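Local coordinates for protein glycerol dehydrogenase (Schizosaccharomyces pombe, PDB 1TA9) that oxidises glycerol to dihydroxyacetone with NAD(+), probably using the zinc ion bound at its active site, at residues Ser172-Ser186 against Asn207-Ala221. Sequence-based numbering, arbitrary orientation.
Sequences SIICPTTASSDAATS and NPNLIFIDTDVIVRA. With K (potassium ion), chain J.
The side chain of Ile211 crosses that of Thr185 at about a right angle, with CG1 3.6 Å from Thr185 CG2, on the sheet face it shares with Ile174. With CG1 beside the backbone N (chi1 -85°), the branch is carried to the 183-186 turn, and CD1 ends against Ala184 O. On the other face, Ile173 CG2 meets Leu210 CD2 at 3.7 Å, and Cys175 SG lies at the edge of the Phe212 ring. Pro176 CG presses tightly on Ile213 CG1 (3.4 Å). Strands 172-176 and 210-214 run parallel, bonded from Ile174 N to Leu210 O and from Phe212 N to Ile174 O (2.8 Å each). At their start, Asn209 OD1 accepts from Ser172 N at 2.8 Å, with the donor 39° above the amide carbonyl plane. Replacing Asn209 by alanine removes that acceptor and is likely to leave Ser172 N without its mate. Asn207 ND2 grips Thr185 O in plane, while its OD1 bonds Thr67. Beyond the strands, Ile218 CD1 packs on the Thr177-Thr178 peptide, part of the probable NAD(+) site, and Asp182 OD2 binds potassium. The pair sits inside the parallel sheet of the dinucleotide-binding domain, between strands 148-153 and 71-75, with helix 155-167 against Ile174 and helix 289-307 against Ile213.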
# COMPACT_ATOMS: atom_id res chain seq x y z
N SER B 172 -1.68 -36.63 -35.66
CA SER B 172 -0.27 -36.66 -35.32
C SER B 172 -0.05 -36.63 -33.82
O SER B 172 -0.84 -36.04 -33.08
CB SER B 172 0.46 -35.47 -35.97
OG SER B 172 -0.13 -34.23 -35.58
N ILE B 173 1.02 -37.28 -33.38
CA ILE B 173 1.40 -37.31 -31.98
C ILE B 173 2.85 -36.84 -31.93
O ILE B 173 3.74 -37.46 -32.51
CB ILE B 173 1.26 -38.74 -31.40
CG1 ILE B 173 -0.22 -39.15 -31.41
CG2 ILE B 173 1.80 -38.78 -29.97
CD1 ILE B 173 -0.51 -40.49 -30.76
N ILE B 174 3.06 -35.72 -31.24
CA ILE B 174 4.38 -35.10 -31.14
C ILE B 174 4.98 -35.32 -29.76
O ILE B 174 4.38 -34.97 -28.74
CB ILE B 174 4.26 -33.59 -31.41
CG1 ILE B 174 3.53 -33.35 -32.74
CG2 ILE B 174 5.64 -32.95 -31.45
CD1 ILE B 174 4.25 -33.87 -33.98
N CYS B 175 6.18 -35.90 -29.72
CA CYS B 175 6.85 -36.20 -28.46
C CYS B 175 8.21 -35.53 -28.35
O CYS B 175 9.23 -36.11 -28.73
CB CYS B 175 7.03 -37.71 -28.31
SG CYS B 175 5.56 -38.66 -28.73
N PRO B 176 8.25 -34.30 -27.83
CA PRO B 176 9.53 -33.60 -27.70
C PRO B 176 10.43 -34.32 -26.70
O PRO B 176 9.96 -34.79 -25.66
CB PRO B 176 9.11 -32.21 -27.23
CG PRO B 176 7.85 -32.47 -26.46
CD PRO B 176 7.13 -33.48 -27.33
N THR B 177 11.72 -34.40 -27.01
CA THR B 177 12.67 -35.06 -26.13
C THR B 177 13.52 -34.07 -25.33
O THR B 177 14.40 -34.45 -24.55
CB THR B 177 13.58 -36.02 -26.92
OG1 THR B 177 14.18 -35.32 -28.02
CG2 THR B 177 12.75 -37.18 -27.46
N THR B 178 13.25 -32.79 -25.54
CA THR B 178 13.91 -31.70 -24.83
C THR B 178 12.84 -30.62 -24.75
O THR B 178 11.88 -30.64 -25.51
CB THR B 178 15.13 -31.13 -25.58
OG1 THR B 178 14.72 -30.67 -26.86
CG2 THR B 178 16.21 -32.19 -25.73
N ALA B 179 13.00 -29.68 -23.83
CA ALA B 179 12.03 -28.60 -23.70
C ALA B 179 12.75 -27.31 -24.10
O ALA B 179 12.84 -26.38 -23.30
CB ALA B 179 11.54 -28.52 -22.26
N SER B 180 13.24 -27.27 -25.33
CA SER B 180 14.00 -26.12 -25.82
C SER B 180 13.28 -25.06 -26.65
O SER B 180 13.88 -24.04 -27.00
CB SER B 180 15.22 -26.62 -26.59
OG SER B 180 14.83 -27.42 -27.69
N SER B 181 12.02 -25.30 -26.98
CA SER B 181 11.23 -24.34 -27.76
C SER B 181 9.76 -24.70 -27.58
O SER B 181 9.44 -25.74 -27.02
CB SER B 181 11.59 -24.41 -29.25
OG SER B 181 10.88 -25.47 -29.90
N ASP B 182 8.87 -23.83 -28.04
CA ASP B 182 7.44 -24.09 -27.91
C ASP B 182 6.82 -24.52 -29.24
O ASP B 182 5.63 -24.33 -29.48
CB ASP B 182 6.70 -22.85 -27.37
CG ASP B 182 7.03 -21.59 -28.15
OD1 ASP B 182 7.36 -21.70 -29.34
OD2 ASP B 182 6.94 -20.48 -27.56
N ALA B 183 7.63 -25.12 -30.11
CA ALA B 183 7.15 -25.55 -31.42
C ALA B 183 6.23 -26.78 -31.36
O ALA B 183 5.36 -26.95 -32.22
CB ALA B 183 8.33 -25.84 -32.33
N ALA B 184 6.43 -27.62 -30.36
CA ALA B 184 5.66 -28.86 -30.22
C ALA B 184 4.15 -28.77 -30.45
O ALA B 184 3.60 -29.49 -31.28
CB ALA B 184 5.93 -29.47 -28.84
N THR B 185 3.47 -27.87 -29.75
CA THR B 185 2.02 -27.75 -29.86
C THR B 185 1.48 -26.97 -31.04
O THR B 185 0.27 -27.01 -31.29
CB THR B 185 1.43 -27.08 -28.61
OG1 THR B 185 1.77 -25.69 -28.63
CG2 THR B 185 1.97 -27.72 -27.34
N SER B 186 2.33 -26.25 -31.76
CA SER B 186 1.86 -25.40 -32.85
C SER B 186 1.48 -26.03 -34.18
O SER B 186 1.92 -27.13 -34.53
CB SER B 186 2.88 -24.29 -33.11
OG SER B 186 4.00 -24.78 -33.82
N ASN B 207 -4.07 -28.20 -35.23
CA ASN B 207 -2.88 -28.40 -34.40
C ASN B 207 -2.60 -29.89 -34.27
O ASN B 207 -3.47 -30.70 -34.54
CB ASN B 207 -3.10 -27.86 -32.98
CG ASN B 207 -3.08 -26.35 -32.92
OD1 ASN B 207 -3.98 -25.68 -33.43
ND2 ASN B 207 -2.05 -25.80 -32.30
N PRO B 208 -1.37 -30.25 -33.86
CA PRO B 208 -1.06 -31.68 -33.70
C PRO B 208 -2.10 -32.18 -32.71
O PRO B 208 -2.56 -31.41 -31.85
CB PRO B 208 0.34 -31.66 -33.11
CG PRO B 208 0.94 -30.44 -33.74
CD PRO B 208 -0.17 -29.42 -33.65
N ASN B 209 -2.48 -33.45 -32.80
CA ASN B 209 -3.51 -33.97 -31.91
C ASN B 209 -3.08 -34.19 -30.47
O ASN B 209 -3.84 -33.89 -29.54
CB ASN B 209 -4.07 -35.25 -32.51
CG ASN B 209 -4.54 -35.05 -33.94
OD1 ASN B 209 -3.72 -34.94 -34.87
ND2 ASN B 209 -5.84 -34.97 -34.14
N LEU B 210 -1.87 -34.70 -30.27
CA LEU B 210 -1.36 -34.95 -28.93
C LEU B 210 0.10 -34.57 -28.79
O LEU B 210 0.91 -34.89 -29.65
CB LEU B 210 -1.51 -36.44 -28.58
CG LEU B 210 -0.73 -36.96 -27.35
CD1 LEU B 210 -1.33 -36.42 -26.07
CD2 LEU B 210 -0.75 -38.48 -27.34
N ILE B 211 0.41 -33.86 -27.72
CA ILE B 211 1.80 -33.51 -27.41
C ILE B 211 2.04 -34.40 -26.19
O ILE B 211 1.35 -34.29 -25.18
CB ILE B 211 1.97 -32.02 -27.05
CG1 ILE B 211 2.13 -31.18 -28.33
CG2 ILE B 211 3.25 -31.83 -26.25
CD1 ILE B 211 1.09 -31.41 -29.40
N PHE B 212 3.01 -35.30 -26.32
CA PHE B 212 3.31 -36.30 -25.30
C PHE B 212 4.75 -36.12 -24.82
O PHE B 212 5.69 -36.28 -25.60
CB PHE B 212 3.09 -37.68 -25.95
CG PHE B 212 3.12 -38.84 -25.00
CD1 PHE B 212 2.63 -38.73 -23.70
CD2 PHE B 212 3.58 -40.08 -25.44
CE1 PHE B 212 2.61 -39.84 -22.85
CE2 PHE B 212 3.56 -41.19 -24.60
CZ PHE B 212 3.07 -41.07 -23.30
N ILE B 213 4.91 -35.79 -23.55
CA ILE B 213 6.24 -35.54 -22.99
C ILE B 213 6.61 -36.42 -21.81
O ILE B 213 5.88 -36.48 -20.82
CB ILE B 213 6.37 -34.07 -22.52
CG1 ILE B 213 6.00 -33.12 -23.65
CG2 ILE B 213 7.79 -33.79 -22.02
CD1 ILE B 213 5.95 -31.66 -23.23
N ASP B 214 7.76 -37.08 -21.90
CA ASP B 214 8.25 -37.92 -20.81
C ASP B 214 9.32 -37.07 -20.12
O ASP B 214 10.39 -36.84 -20.67
CB ASP B 214 8.84 -39.22 -21.36
CG ASP B 214 9.29 -40.17 -20.26
OD1 ASP B 214 9.19 -41.40 -20.45
OD2 ASP B 214 9.77 -39.70 -19.21
N THR B 215 9.01 -36.60 -18.92
CA THR B 215 9.94 -35.75 -18.19
C THR B 215 11.21 -36.42 -17.69
O THR B 215 12.14 -35.73 -17.26
CB THR B 215 9.22 -35.03 -17.04
OG1 THR B 215 8.51 -35.99 -16.25
CG2 THR B 215 8.23 -34.01 -17.60
N ASP B 216 11.28 -37.74 -17.74
CA ASP B 216 12.50 -38.42 -17.32
C ASP B 216 13.51 -38.21 -18.44
O ASP B 216 14.72 -38.09 -18.20
CB ASP B 216 12.27 -39.91 -17.09
CG ASP B 216 13.47 -40.60 -16.47
OD1 ASP B 216 14.20 -41.31 -17.20
OD2 ASP B 216 13.70 -40.41 -15.26
N VAL B 217 13.01 -38.15 -19.67
CA VAL B 217 13.87 -37.91 -20.82
C VAL B 217 14.32 -36.45 -20.79
O VAL B 217 15.48 -36.13 -21.04
CB VAL B 217 13.12 -38.17 -22.13
CG1 VAL B 217 13.98 -37.76 -23.33
CG2 VAL B 217 12.74 -39.65 -22.23
N ILE B 218 13.38 -35.56 -20.46
CA ILE B 218 13.69 -34.14 -20.40
C ILE B 218 14.72 -33.80 -19.32
O ILE B 218 15.67 -33.06 -19.58
CB ILE B 218 12.40 -33.30 -20.14
CG1 ILE B 218 11.31 -33.65 -21.16
CG2 ILE B 218 12.73 -31.82 -20.20
CD1 ILE B 218 11.73 -33.49 -22.62
N VAL B 219 14.56 -34.36 -18.13
CA VAL B 219 15.48 -34.05 -17.03
C VAL B 219 16.90 -34.60 -17.27
O VAL B 219 17.86 -34.10 -16.68
CB VAL B 219 14.95 -34.59 -15.67
CG1 VAL B 219 15.23 -36.07 -15.53
CG2 VAL B 219 15.56 -33.80 -14.52
N ARG B 220 17.02 -35.61 -18.13
CA ARG B 220 18.31 -36.21 -18.44
C ARG B 220 19.09 -35.45 -19.51
O ARG B 220 20.28 -35.68 -19.71
CB ARG B 220 18.13 -37.67 -18.90
CG ARG B 220 17.78 -38.65 -17.79
CD ARG B 220 17.44 -40.02 -18.37
NE ARG B 220 17.17 -41.01 -17.34
CZ ARG B 220 18.10 -41.61 -16.61
NH1 ARG B 220 19.38 -41.33 -16.80
NH2 ARG B 220 17.76 -42.50 -15.68
N ALA B 221 18.41 -34.56 -20.22
CA ALA B 221 19.07 -33.79 -21.28
C ALA B 221 19.89 -32.65 -20.69
O ALA B 221 19.63 -32.19 -19.58
CB ALA B 221 18.02 -33.24 -22.23
K K J . 7.73 -17.94 -27.78
O HOH W 1 10.16 -36.59 -23.51
O HOH W 2 6.48 -15.83 -28.57